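PDB 6CL6: tail fiber protein from Pseudomonas aeruginosa, which probably recognises and binds the target cell surface as the trimeric receptor-binding fibre of the R2 pyocin, a contractile injection system. Local coordinates for residues Asn51-Pro56 and Ile74-Tyr79; Ala86-Thr91 and Tyr100-Tyr105; Ile181-Gln186 and Tyr194-His199; Pro317-Thr322 and Thr349-Val354. All coordinates share one frame; numbering follows the deposited sequence.

Contact 1: residues Asn51-Pro56 and Ile74-Tyr79; sequences NTATVP and IQSMFY
The F78 ring packs against the A53-V55 main chain, its far rim meeting backbone atoms rather than side chains. CE1 of F78 comes within 3.4 Å of A53 O, and CZ of F78 sits 3.6 Å from T54 C; both approaches are oblique to the ring. V55 O and P56 N meet the same ring at its edge, close to its plane. Chi1 of -54°, which sets CG opposite the carbonyl carbon, sends the ring toward the loop. Two residues earlier, S76 faces the same way: its OG stands 3.8 Å from A53 CB, while its CB approaches V55 O. P56 closes the contact through its backbone. S76 N donates to P56 O at 2.8 Å, the donor lying 43° above the carbonyl plane, and Q75 CA adds a CA-H...O contact of 3.1 Å to P56 O. A water bridges the segments, donating to V55 O and I74 O and also bonding S76 OG, which has a second partner in Q88 of strand 85-92. R38 of a neighbouring subunit packs against both F78 and P56. The chemistry is thus mixed: one direct hydrogen bond serves P56 O, a shared water serves V55 O, I74 O and S76 OG, and the rim of the F78 ring packs against the loop's main chain, fastening the approach to strand 57-60 onto strand 72-79.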
loop_
_atom_site.group_PDB
_atom_site.type_symbol
_atom_site.label_atom_id
_atom_site.label_comp_id
_atom_site.label_asym_id
_atom_site.label_seq_id
_atom_site.Cartn_x
_atom_site.Cartn_y
_atom_site.Cartn_z
ATOM N N ASN A 51 41.384 28.658 -52.314
ATOM C CA ASN A 51 41.841 27.400 -52.898
ATOM C C ASN A 51 43.083 27.599 -53.765
ATOM O O ASN A 51 43.908 26.679 -53.905
ATOM C CB ASN A 51 40.739 26.762 -53.752
ATOM C CG ASN A 51 39.682 26.054 -52.940
ATOM O OD1 ASN A 51 39.433 26.362 -51.758
ATOM N ND2 ASN A 51 39.044 25.067 -53.571
ATOM N N THR A 52 43.236 28.783 -54.349
ATOM C CA THR A 52 44.358 29.064 -55.225
ATOM C C THR A 52 45.366 29.996 -54.568
ATOM O O THR A 52 46.168 30.662 -55.260
ATOM C CB THR A 52 43.868 29.622 -56.581
ATOM O OG1 THR A 52 43.098 30.811 -56.395
ATOM C CG2 THR A 52 43.030 28.598 -57.264
ATOM N N ALA A 53 45.393 30.007 -53.236
ATOM C CA ALA A 53 46.308 30.873 -52.505
ATOM C C ALA A 53 47.773 30.568 -52.823
ATOM O O ALA A 53 48.192 29.414 -52.908
ATOM C CB ALA A 53 46.069 30.706 -51.002
ATOM N N THR A 54 48.568 31.651 -52.976
ATOM C CA THR A 54 50.000 31.531 -53.145
ATOM C C THR A 54 50.769 32.484 -52.250
ATOM O O THR A 54 51.987 32.563 -52.374
ATOM C CB THR A 54 50.431 31.796 -54.613
ATOM O OG1 THR A 54 50.141 33.172 -54.911
ATOM C CG2 THR A 54 49.733 30.902 -55.566
ATOM N N VAL A 55 50.094 33.236 -51.384
ATOM C CA VAL A 55 50.755 34.105 -50.421
ATOM C C VAL A 55 50.320 33.661 -49.030
ATOM O O VAL A 55 49.229 33.076 -48.875
ATOM C CB VAL A 55 50.421 35.575 -50.685
ATOM C CG1 VAL A 55 50.943 35.981 -52.060
ATOM C CG2 VAL A 55 48.906 35.806 -50.602
ATOM N N PRO A 56 51.123 33.913 -47.997
ATOM C CA PRO A 56 50.839 33.304 -46.700
ATOM C C PRO A 56 49.759 33.980 -45.901
ATOM O O PRO A 56 49.334 33.413 -44.900
ATOM C CB PRO A 56 52.186 33.371 -45.977
ATOM C CG PRO A 56 52.943 34.476 -46.648
ATOM C CD PRO A 56 52.492 34.460 -48.086
ATOM N N ILE A 74 43.060 34.418 -43.761
ATOM C CA ILE A 74 43.461 33.053 -44.065
ATOM C C ILE A 74 44.964 33.037 -44.160
ATOM O O ILE A 74 45.534 33.622 -45.089
ATOM C CB ILE A 74 42.806 32.510 -45.352
ATOM C CG1 ILE A 74 41.258 32.511 -45.194
ATOM C CG2 ILE A 74 43.319 31.114 -45.623
ATOM C CD1 ILE A 74 40.516 31.756 -46.246
ATOM N N GLN A 75 45.599 32.381 -43.195
ATOM C CA GLN A 75 47.030 32.096 -43.263
ATOM C C GLN A 75 47.257 30.832 -44.079
ATOM O O GLN A 75 46.500 29.867 -43.963
ATOM C CB GLN A 75 47.641 31.915 -41.875
ATOM C CG GLN A 75 47.432 33.016 -40.892
ATOM C CD GLN A 75 47.877 32.591 -39.505
ATOM O OE1 GLN A 75 49.052 32.340 -39.275
ATOM N NE2 GLN A 75 46.919 32.462 -38.590
ATOM N N SER A 76 48.315 30.829 -44.881
ATOM C CA SER A 76 48.663 29.643 -45.668
ATOM C C SER A 76 50.120 29.285 -45.455
ATOM O O SER A 76 50.975 30.166 -45.417
ATOM C CB SER A 76 48.427 29.873 -47.151
ATOM O OG SER A 76 47.062 30.054 -47.414
ATOM N N MET A 77 50.381 27.992 -45.343
ATOM C CA MET A 77 51.716 27.422 -45.264
ATOM C C MET A 77 51.811 26.375 -46.366
ATOM O O MET A 77 50.881 25.589 -46.553
ATOM C CB MET A 77 51.960 26.802 -43.899
ATOM C CG MET A 77 51.982 27.775 -42.755
ATOM S SD MET A 77 51.628 26.980 -41.196
ATOM C CE MET A 77 49.864 26.810 -41.287
ATOM N N PHE A 78 52.936 26.360 -47.075
ATOM C CA PHE A 78 53.094 25.652 -48.321
ATOM C C PHE A 78 54.259 24.667 -48.350
ATOM O O PHE A 78 55.297 24.884 -47.745
ATOM C CB PHE A 78 53.352 26.653 -49.470
ATOM C CG PHE A 78 52.310 27.746 -49.586
ATOM C CD1 PHE A 78 51.073 27.483 -50.107
ATOM C CD2 PHE A 78 52.620 29.046 -49.201
ATOM C CE1 PHE A 78 50.131 28.477 -50.240
ATOM C CE2 PHE A 78 51.687 30.035 -49.330
ATOM C CZ PHE A 78 50.454 29.770 -49.835
ATOM N N TYR A 79 54.072 23.604 -49.117
ATOM C CA TYR A 79 55.153 22.684 -49.454
ATOM C C TYR A 79 54.839 21.964 -50.753
ATOM O O TYR A 79 53.731 21.453 -50.888
ATOM C CB TYR A 79 55.371 21.643 -48.343
ATOM C CG TYR A 79 56.518 20.722 -48.696
ATOM C CD1 TYR A 79 57.825 21.033 -48.340
ATOM C CD2 TYR A 79 56.288 19.574 -49.402
ATOM C CE1 TYR A 79 58.867 20.193 -48.703
ATOM C CE2 TYR A 79 57.319 18.727 -49.757
ATOM C CZ TYR A 79 58.601 19.035 -49.407
ATOM O OH TYR A 79 59.620 18.186 -49.788
HETATM O O HOH W 1 46.762 32.687 -47.466
#

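Contact 2: residues Ala86-Thr91 and Tyr100-Tyr105; sequences ASQIAT and YVRVSY
Segments 86-91 and 100-105 pair as an antiparallel hairpin, their axes 4.7 Å apart at 160°, with A86-S104, Q88-R102 and A90-Y100 as hydrogen-bonded pairs and S87-V103 and I89-V101 as non-hydrogen-bonded ones. On the face of A86, Q88 and A90 the central event is Q88 beside R102, the two chains running the same way. R102 turns side-on and offers two nitrogens to a single oxygen: NE reaches Q88 OE1 at 2.9 Å and NH2 reaches Q88 OE1 at 3.0 Å. That oxygen lies in the guanidinium plane, whereas both donors come from one face of the amide, whose plane is turned 25° from the guanidinium. With chi1 at 75°, R102 CG sits between its backbone N and carbonyl carbon, and the extended chain beyond carries NE alongside the glutamine. Q88 NE2 also donates to P50 O, and R102 NH2 also bonds N51 OD1, so the buried pair is fixed at both ends. W114 completes the setting with a cation-pi contact to R102. The other face is quieter: I89 CG1 approaches V101 CG2 at 4.4 Å, and a water accepts from S87 OG and donates to R102 O. S87 OG also bonds T91 of a neighbouring subunit. In the sheet, strand 85-92 is flanked by strand 72-79, and strand 99-104 by strand 118-119.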
loop_
_atom_site.group_PDB
_atom_site.type_symbol
_atom_site.label_atom_id
_atom_site.label_comp_id
_atom_site.label_asym_id
_atom_site.label_seq_id
_atom_site.Cartn_x
_atom_site.Cartn_y
_atom_site.Cartn_z
ATOM N N ALA A 86 49.279 22.562 -49.077
ATOM C CA ALA A 86 49.131 23.676 -48.147
ATOM C C ALA A 86 48.291 23.332 -46.929
ATOM O O ALA A 86 47.388 22.508 -46.976
ATOM C CB ALA A 86 48.503 24.899 -48.866
ATOM N N SER A 87 48.590 24.027 -45.847
ATOM C CA SER A 87 47.748 24.074 -44.662
ATOM C C SER A 87 47.245 25.495 -44.515
ATOM O O SER A 87 47.984 26.435 -44.793
ATOM C CB SER A 87 48.561 23.649 -43.439
ATOM O OG SER A 87 47.914 23.972 -42.255
ATOM N N GLN A 88 45.980 25.645 -44.128
ATOM C CA GLN A 88 45.390 26.955 -43.935
ATOM C C GLN A 88 44.658 27.075 -42.613
ATOM O O GLN A 88 43.965 26.151 -42.165
ATOM C CB GLN A 88 44.420 27.303 -45.079
ATOM C CG GLN A 88 45.116 27.554 -46.379
ATOM C CD GLN A 88 44.137 28.012 -47.436
ATOM O OE1 GLN A 88 42.943 27.655 -47.402
ATOM N NE2 GLN A 88 44.624 28.814 -48.363
ATOM N N ILE A 89 44.868 28.232 -41.983
ATOM C CA ILE A 89 44.209 28.619 -40.747
ATOM C C ILE A 89 43.391 29.870 -41.022
ATOM O O ILE A 89 43.938 30.880 -41.481
ATOM C CB ILE A 89 45.221 28.909 -39.618
ATOM C CG1 ILE A 89 46.060 27.683 -39.321
ATOM C CG2 ILE A 89 44.485 29.442 -38.393
ATOM C CD1 ILE A 89 47.278 27.971 -38.528
ATOM N N ALA A 90 42.105 29.819 -40.708
ATOM C CA ALA A 90 41.184 30.919 -40.944
ATOM C C ALA A 90 40.725 31.479 -39.606
ATOM O O ALA A 90 40.316 30.716 -38.711
ATOM C CB ALA A 90 39.997 30.462 -41.797
ATOM N N THR A 91 40.791 32.800 -39.469
ATOM C CA THR A 91 40.302 33.484 -38.285
ATOM C C THR A 91 39.363 34.600 -38.724
ATOM O O THR A 91 39.547 35.203 -39.780
ATOM C CB THR A 91 41.438 34.033 -37.440
ATOM O OG1 THR A 91 42.316 34.816 -38.276
ATOM C CG2 THR A 91 42.223 32.870 -36.830
ATOM N N TYR A 100 39.229 28.267 -37.815
ATOM C CA TYR A 100 39.083 27.051 -38.591
ATOM C C TYR A 100 40.442 26.650 -39.162
ATOM O O TYR A 100 41.338 27.483 -39.315
ATOM C CB TYR A 100 38.079 27.228 -39.755
ATOM C CG TYR A 100 36.699 27.561 -39.271
ATOM C CD1 TYR A 100 36.377 28.862 -38.874
ATOM C CD2 TYR A 100 35.692 26.576 -39.215
ATOM C CE1 TYR A 100 35.107 29.180 -38.413
ATOM C CE2 TYR A 100 34.418 26.894 -38.765
ATOM C CZ TYR A 100 34.140 28.202 -38.356
ATOM O OH TYR A 100 32.899 28.529 -37.873
ATOM N N VAL A 101 40.570 25.372 -39.512
ATOM C CA VAL A 101 41.781 24.842 -40.137
ATOM C C VAL A 101 41.389 23.890 -41.257
ATOM O O VAL A 101 40.354 23.199 -41.182
ATOM C CB VAL A 101 42.688 24.150 -39.089
ATOM C CG1 VAL A 101 42.002 22.879 -38.556
ATOM C CG2 VAL A 101 44.033 23.822 -39.689
ATOM N N ARG A 102 42.205 23.877 -42.327
ATOM C CA ARG A 102 42.025 22.896 -43.417
ATOM C C ARG A 102 43.372 22.608 -44.093
ATOM O O ARG A 102 44.430 23.134 -43.711
ATOM C CB ARG A 102 40.986 23.329 -44.441
ATOM C CG ARG A 102 41.409 24.421 -45.406
ATOM C CD ARG A 102 40.447 24.561 -46.562
ATOM N NE ARG A 102 40.883 25.633 -47.453
ATOM C CZ ARG A 102 40.347 25.906 -48.616
ATOM N NH1 ARG A 102 39.314 25.220 -49.043
ATOM N NH2 ARG A 102 40.841 26.886 -49.343
ATOM N N VAL A 103 43.331 21.738 -45.100
ATOM C CA VAL A 103 44.546 21.207 -45.685
ATOM C C VAL A 103 44.285 20.790 -47.120
ATOM O O VAL A 103 43.216 20.277 -47.463
ATOM C CB VAL A 103 45.108 20.047 -44.836
ATOM C CG1 VAL A 103 44.164 18.882 -44.868
ATOM C CG2 VAL A 103 46.497 19.638 -45.339
ATOM N N SER A 104 45.276 21.027 -47.972
ATOM C CA SER A 104 45.322 20.436 -49.289
ATOM C C SER A 104 46.544 19.513 -49.397
ATOM O O SER A 104 47.681 19.938 -49.161
ATOM C CB SER A 104 45.375 21.486 -50.394
ATOM O OG SER A 104 45.584 20.842 -51.667
ATOM N N TYR A 105 46.306 18.271 -49.806
ATOM C CA TYR A 105 47.387 17.328 -50.058
ATOM C C TYR A 105 47.055 16.528 -51.301
ATOM O O TYR A 105 45.949 15.996 -51.424
ATOM C CB TYR A 105 47.625 16.362 -48.888
ATOM C CG TYR A 105 48.545 15.246 -49.336
ATOM C CD1 TYR A 105 49.926 15.425 -49.365
ATOM C CD2 TYR A 105 48.034 14.052 -49.828
ATOM C CE1 TYR A 105 50.762 14.428 -49.812
ATOM C CE2 TYR A 105 48.877 13.050 -50.308
ATOM C CZ TYR A 105 50.223 13.248 -50.294
ATOM O OH TYR A 105 51.079 12.260 -50.760
HETATM O O HOH W 2 46.216 21.931 -41.766
#

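Contact 3: residues Ile181-Gln186 and Tyr194-His199; sequences IYQTYQ and YFRCRH. With EDO (1,2-ethanediol), chain T.
A beta hairpin of strands 180-187 and 193-199 forms this contact, two neighbours within a mixed sheet whose next strands are 169-177 and 202-208. Its strands are antiparallel at 163°, and I181-R198, Q183-R196 and Y185-Y194 are the hydrogen-bonded pairs. The face bearing Q183 is organised by R196, which presents its side edge to one amide oxygen: NE donates to Q183 OE1 at 2.8 Å, NH2 to Q183 OE1 at 2.9 Å. The oxygen lies in the guanidinium plane, but the amide is swung 36° from it, and the two donors arrive over the same side of the amide. The other end of Q183 is secured, NE2 giving hydrogen bonds to M143 O and L140 O. R196 NH2 also makes a salt bridge with D141, and W203 meets R196 in a cation-pi contact, so the buried charge has both an anionic and an aromatic partner. Next along this face, I181 CG1 lies over one face of the R198 guanidinium, 3.7 Å from R198 NH2; a bend at chi3 lays the guanidinium alongside I181, and R198 NH2 bonds S178 O. At Y185-Y194, the Y194 ring turns its edge to Y185 O, 3.9 Å from CD1 of Y194. H199 NE2 makes a weak hydrogen bond to O1 of a 1,2-ethanediol, probably from the crystallisation liquor, which also bonds T154 of a neighbouring subunit. The opposite face carries Y182, T184, F195 and C197, and G169 of a neighbouring subunit packs on Y182. There C197 SG stands over the centre of the Y182 ring, 3.7 Å from the centroid and 11° off the ring normal.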
loop_
_atom_site.group_PDB
_atom_site.type_symbol
_atom_site.label_atom_id
_atom_site.label_comp_id
_atom_site.label_asym_id
_atom_site.label_seq_id
_atom_site.Cartn_x
_atom_site.Cartn_y
_atom_site.Cartn_z
ATOM N N ILE A 181 15.379 17.406 -31.823
ATOM C CA ILE A 181 16.038 18.280 -30.873
ATOM C C ILE A 181 15.731 17.731 -29.492
ATOM O O ILE A 181 14.578 17.763 -29.063
ATOM C CB ILE A 181 15.572 19.734 -30.957
ATOM C CG1 ILE A 181 15.678 20.319 -32.361
ATOM C CG2 ILE A 181 16.360 20.594 -29.928
ATOM C CD1 ILE A 181 17.067 20.464 -32.878
ATOM N N TYR A 182 16.733 17.206 -28.804
ATOM C CA TYR A 182 16.534 16.623 -27.464
ATOM C C TYR A 182 16.919 17.655 -26.400
ATOM O O TYR A 182 17.887 18.413 -26.583
ATOM C CB TYR A 182 17.385 15.364 -27.319
ATOM C CG TYR A 182 16.960 14.230 -28.216
ATOM C CD1 TYR A 182 17.398 14.128 -29.532
ATOM C CD2 TYR A 182 16.111 13.236 -27.740
ATOM C CE1 TYR A 182 16.999 13.104 -30.345
ATOM C CE2 TYR A 182 15.727 12.183 -28.549
ATOM C CZ TYR A 182 16.147 12.129 -29.839
ATOM O OH TYR A 182 15.760 11.090 -30.657
ATOM N N GLN A 183 16.177 17.670 -25.300
ATOM C CA GLN A 183 16.493 18.474 -24.129
ATOM C C GLN A 183 16.382 17.625 -22.860
ATOM O O GLN A 183 15.542 16.732 -22.762
ATOM C CB GLN A 183 15.554 19.698 -23.997
ATOM C CG GLN A 183 15.560 20.629 -25.195
ATOM C CD GLN A 183 14.664 21.816 -25.014
ATOM O OE1 GLN A 183 13.601 21.709 -24.378
ATOM N NE2 GLN A 183 15.079 22.976 -25.558
ATOM N N THR A 184 17.201 17.963 -21.879
ATOM C CA THR A 184 17.056 17.501 -20.507
ATOM C C THR A 184 17.140 18.697 -19.566
ATOM O O THR A 184 17.724 19.729 -19.905
ATOM C CB THR A 184 18.128 16.492 -20.081
ATOM O OG1 THR A 184 19.404 17.155 -19.986
ATOM C CG2 THR A 184 18.183 15.377 -21.053
ATOM N N TYR A 185 16.521 18.550 -18.387
ATOM C CA TYR A 185 16.469 19.610 -17.373
ATOM C C TYR A 185 16.625 18.961 -16.018
ATOM O O TYR A 185 15.845 18.064 -15.658
ATOM C CB TYR A 185 15.158 20.371 -17.419
ATOM C CG TYR A 185 15.180 21.725 -16.709
ATOM C CD1 TYR A 185 15.784 22.832 -17.324
ATOM C CD2 TYR A 185 14.650 21.892 -15.445
ATOM C CE1 TYR A 185 15.826 24.071 -16.705
ATOM C CE2 TYR A 185 14.676 23.162 -14.805
ATOM C CZ TYR A 185 15.279 24.245 -15.473
ATOM O OH TYR A 185 15.362 25.487 -14.909
ATOM N N GLN A 186 17.626 19.401 -15.287
ATOM C CA GLN A 186 17.917 18.916 -13.938
ATOM C C GLN A 186 17.636 20.055 -12.961
ATOM O O GLN A 186 18.330 21.080 -12.962
ATOM C CB GLN A 186 19.361 18.428 -13.864
ATOM C CG GLN A 186 19.794 17.967 -12.473
ATOM C CD GLN A 186 21.249 17.526 -12.419
ATOM O OE1 GLN A 186 21.926 17.368 -13.446
ATOM N NE2 GLN A 186 21.739 17.333 -11.212
ATOM N N TYR A 194 14.183 15.819 -15.985
ATOM C CA TYR A 194 13.183 15.778 -17.036
ATOM C C TYR A 194 13.807 15.651 -18.410
ATOM O O TYR A 194 14.911 16.145 -18.632
ATOM C CB TYR A 194 12.354 17.067 -17.069
ATOM C CG TYR A 194 11.517 17.316 -15.822
ATOM C CD1 TYR A 194 12.094 17.839 -14.662
ATOM C CD2 TYR A 194 10.191 17.049 -15.815
ATOM C CE1 TYR A 194 11.349 18.062 -13.560
ATOM C CE2 TYR A 194 9.419 17.290 -14.707
ATOM C CZ TYR A 194 10.000 17.790 -13.581
ATOM O OH TYR A 194 9.223 18.036 -12.458
ATOM N N PHE A 195 13.052 15.073 -19.355
ATOM C CA PHE A 195 13.551 15.021 -20.720
ATOM C C PHE A 195 12.409 15.139 -21.739
ATOM O O PHE A 195 11.263 14.767 -21.479
ATOM C CB PHE A 195 14.406 13.758 -20.946
ATOM C CG PHE A 195 13.710 12.502 -20.653
ATOM C CD1 PHE A 195 13.670 11.992 -19.362
ATOM C CD2 PHE A 195 13.078 11.792 -21.673
ATOM C CE1 PHE A 195 12.975 10.791 -19.093
ATOM C CE2 PHE A 195 12.407 10.601 -21.422
ATOM C CZ PHE A 195 12.347 10.100 -20.125
ATOM N N ARG A 196 12.734 15.677 -22.912
ATOM C CA ARG A 196 11.774 15.761 -23.998
ATOM C C ARG A 196 12.535 15.915 -25.312
ATOM O O ARG A 196 13.765 16.088 -25.343
ATOM C CB ARG A 196 10.771 16.908 -23.810
ATOM C CG ARG A 196 11.342 18.298 -24.097
ATOM C CD ARG A 196 10.313 19.422 -23.993
ATOM N NE ARG A 196 10.943 20.726 -24.259
ATOM C CZ ARG A 196 10.303 21.816 -24.652
ATOM N NH1 ARG A 196 8.981 21.806 -24.828
ATOM N NH2 ARG A 196 10.981 22.942 -24.888
ATOM N N CYS A 197 11.779 15.860 -26.409
ATOM C CA CYS A 197 12.314 15.971 -27.760
ATOM C C CYS A 197 11.357 16.728 -28.667
ATOM O O CYS A 197 10.142 16.443 -28.674
ATOM C CB CYS A 197 12.544 14.575 -28.369
ATOM S SG CYS A 197 13.251 14.536 -30.041
ATOM N N ARG A 198 11.914 17.641 -29.477
ATOM C CA ARG A 198 11.161 18.250 -30.576
ATOM C C ARG A 198 11.280 17.358 -31.790
ATOM O O ARG A 198 12.369 17.230 -32.382
ATOM C CB ARG A 198 11.634 19.655 -30.887
ATOM C CG ARG A 198 10.631 20.382 -31.809
ATOM C CD ARG A 198 11.174 21.698 -32.278
ATOM N NE ARG A 198 12.138 21.501 -33.350
ATOM C CZ ARG A 198 12.812 22.491 -33.929
ATOM N NH1 ARG A 198 12.636 23.731 -33.532
ATOM N NH2 ARG A 198 13.680 22.214 -34.880
ATOM N N HIS A 199 10.167 16.755 -32.188
ATOM C CA HIS A 199 10.165 15.802 -33.301
ATOM C C HIS A 199 9.404 16.438 -34.459
ATOM O O HIS A 199 8.231 16.784 -34.310
ATOM C CB HIS A 199 9.522 14.479 -32.911
ATOM C CG HIS A 199 9.385 13.540 -34.064
ATOM N ND1 HIS A 199 8.189 12.967 -34.426
ATOM C CD2 HIS A 199 10.291 13.123 -34.976
ATOM C CE1 HIS A 199 8.374 12.209 -35.489
ATOM N NE2 HIS A 199 9.642 12.283 -35.840
HETATM C C1 EDO T . 10.835 8.955 -35.954
HETATM O O1 EDO T . 9.921 9.630 -36.817
HETATM C C2 EDO T . 10.335 7.527 -35.739
HETATM O O2 EDO T . 10.754 6.728 -36.850
#

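Contact 4: residues Pro317-Thr322 and Thr349-Val354; sequences PIPFPT and TTTTAV
T350 O receives the direct hydrogen bond of this contact: F320 N donates to it at 2.8 Å, in the carbonyl plane, with an N-H...O angle of 155°. The same oxygen takes a CA-H...O contact from P319 CA at 3.3 Å. Among the van der Waals contacts, the T350 methyl leads. Its CG2, set opposite the carbonyl carbon by chi1 of 53°, is 3.2 Å from T322 O and 3.4 Å from F320 O, two oxygens that approach it roughly at right angles to each other. T351 CG2 meets P319 CB at 4.0 Å. Within segment 349-354 the bend is held by its own threonine: T349 OG1 accepts from T351 N and from T352 N, an ST turn and ST motif that present T350 O to the proline-rich loop. Both segments belong to the gp53-like C-terminal region, a family of the H-type lectin clan. The contact is largely at the surface, F320 being its one buried member; its ring meets F316 edge-to-face and packs on I298 and Q300 of strand 297-306. Segment 317-322 lies in the loop from strand 310-315 to strand 324-331, and 349-354 runs into strand 352-357, the neighbour of strand 310-315.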
loop_
_atom_site.group_PDB
_atom_site.type_symbol
_atom_site.label_atom_id
_atom_site.label_comp_id
_atom_site.label_asym_id
_atom_site.label_seq_id
_atom_site.Cartn_x
_atom_site.Cartn_y
_atom_site.Cartn_z
ATOM N N PRO A 317 -54.494 -51.043 55.935
ATOM C CA PRO A 317 -53.555 -51.500 54.891
ATOM C C PRO A 317 -52.169 -50.884 54.987
ATOM O O PRO A 317 -51.170 -51.605 54.812
ATOM C CB PRO A 317 -54.278 -51.108 53.596
ATOM C CG PRO A 317 -55.744 -51.211 53.949
ATOM C CD PRO A 317 -55.848 -50.770 55.387
ATOM N N ILE A 318 -52.070 -49.578 55.230
ATOM C CA ILE A 318 -50.796 -48.950 55.581
ATOM C C ILE A 318 -50.996 -48.137 56.853
ATOM O O ILE A 318 -52.111 -47.683 57.148
ATOM C CB ILE A 318 -50.267 -48.041 54.451
ATOM C CG1 ILE A 318 -51.297 -46.943 54.120
ATOM C CG2 ILE A 318 -49.940 -48.861 53.219
ATOM C CD1 ILE A 318 -50.789 -45.929 53.091
ATOM N N PRO A 319 -49.938 -47.912 57.609
ATOM C CA PRO A 319 -50.060 -47.043 58.784
ATOM C C PRO A 319 -50.308 -45.611 58.367
ATOM O O PRO A 319 -49.753 -45.127 57.369
ATOM C CB PRO A 319 -48.690 -47.180 59.477
ATOM C CG PRO A 319 -48.050 -48.364 58.863
ATOM C CD PRO A 319 -48.567 -48.456 57.473
ATOM N N PHE A 320 -51.148 -44.934 59.132
ATOM C CA PHE A 320 -51.258 -43.488 59.000
ATOM C C PHE A 320 -49.968 -42.861 59.530
ATOM O O PHE A 320 -49.510 -43.228 60.619
ATOM C CB PHE A 320 -52.463 -42.952 59.760
ATOM C CG PHE A 320 -53.780 -43.243 59.100
ATOM C CD1 PHE A 320 -54.178 -42.547 57.957
ATOM C CD2 PHE A 320 -54.655 -44.190 59.648
ATOM C CE1 PHE A 320 -55.410 -42.804 57.361
ATOM C CE2 PHE A 320 -55.889 -44.448 59.042
ATOM C CZ PHE A 320 -56.265 -43.761 57.916
ATOM N N PRO A 321 -49.326 -41.964 58.775
ATOM C CA PRO A 321 -48.059 -41.386 59.268
ATOM C C PRO A 321 -48.183 -40.679 60.603
ATOM O O PRO A 321 -47.257 -40.759 61.419
ATOM C CB PRO A 321 -47.676 -40.410 58.141
ATOM C CG PRO A 321 -48.246 -41.026 56.924
ATOM C CD PRO A 321 -49.556 -41.653 57.352
ATOM N N THR A 322 -49.305 -40.012 60.868
ATOM C CA THR A 322 -49.475 -39.250 62.099
ATOM C C THR A 322 -50.717 -39.661 62.878
ATOM O O THR A 322 -50.605 -39.974 64.067
ATOM C CB THR A 322 -49.516 -37.750 61.771
ATOM O OG1 THR A 322 -48.297 -37.376 61.127
ATOM C CG2 THR A 322 -49.673 -36.929 63.030
ATOM N N THR A 349 -55.816 -45.909 66.125
ATOM C CA THR A 349 -54.436 -45.460 66.240
ATOM C C THR A 349 -53.911 -45.220 64.824
ATOM O O THR A 349 -54.673 -45.169 63.856
ATOM C CB THR A 349 -53.582 -46.483 66.999
ATOM O OG1 THR A 349 -53.378 -47.660 66.197
ATOM C CG2 THR A 349 -54.260 -46.878 68.308
ATOM N N THR A 350 -52.585 -45.093 64.686
ATOM C CA THR A 350 -52.021 -44.991 63.343
ATOM C C THR A 350 -52.128 -46.317 62.588
ATOM O O THR A 350 -52.017 -46.324 61.361
ATOM C CB THR A 350 -50.558 -44.577 63.396
ATOM O OG1 THR A 350 -49.852 -45.468 64.268
ATOM C CG2 THR A 350 -50.430 -43.153 63.893
ATOM N N THR A 351 -52.345 -47.434 63.295
ATOM C CA THR A 351 -52.300 -48.750 62.675
ATOM C C THR A 351 -53.558 -49.581 62.820
ATOM O O THR A 351 -53.762 -50.495 62.007
ATOM C CB THR A 351 -51.118 -49.559 63.246
ATOM O OG1 THR A 351 -51.234 -49.659 64.666
ATOM C CG2 THR A 351 -49.785 -48.882 62.894
ATOM N N THR A 352 -54.400 -49.310 63.811
ATOM C CA THR A 352 -55.557 -50.162 64.067
ATOM C C THR A 352 -56.782 -49.323 64.424
ATOM O O THR A 352 -56.690 -48.133 64.705
ATOM C CB THR A 352 -55.305 -51.144 65.220
ATOM O OG1 THR A 352 -55.113 -50.381 66.419
ATOM C CG2 THR A 352 -54.081 -52.024 64.941
ATOM N N ALA A 353 -57.943 -49.983 64.432
ATOM C CA ALA A 353 -59.171 -49.407 64.942
ATOM C C ALA A 353 -60.087 -50.544 65.369
ATOM O O ALA A 353 -59.809 -51.733 65.132
ATOM C CB ALA A 353 -59.842 -48.519 63.908
ATOM N N VAL A 354 -61.200 -50.168 66.006
ATOM C CA VAL A 354 -62.147 -51.144 66.559
ATOM C C VAL A 354 -63.495 -50.949 65.881
ATOM O O VAL A 354 -64.037 -49.837 65.870
ATOM C CB VAL A 354 -62.286 -51.014 68.080
ATOM C CG1 VAL A 354 -63.280 -52.058 68.619
ATOM C CG2 VAL A 354 -60.908 -51.184 68.749
#

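From the N terminus, contact 1 closes a loop of 17 intervening residues, bringing the loop before strand 57-60 onto strand 72-79. Contact 2 follows as a hairpin of the same sheet; the two touch where Q75 N meets I89 O, their centres 8 Å apart. Contact 3 closes a separate hairpin in the next sheet, with nearest atoms about 18 Å from contact 2. Contact 4, about 108 Å beyond contact 3 between nearest atoms, spans 26 residues near the C terminus and ties the loop after strand 310-315 to the turn leading into strand 352-357. All four are in series, none nested or crossing, as suits an elongated fibre of successive domains; contacts 1 to 3 also touch a neighbouring subunit.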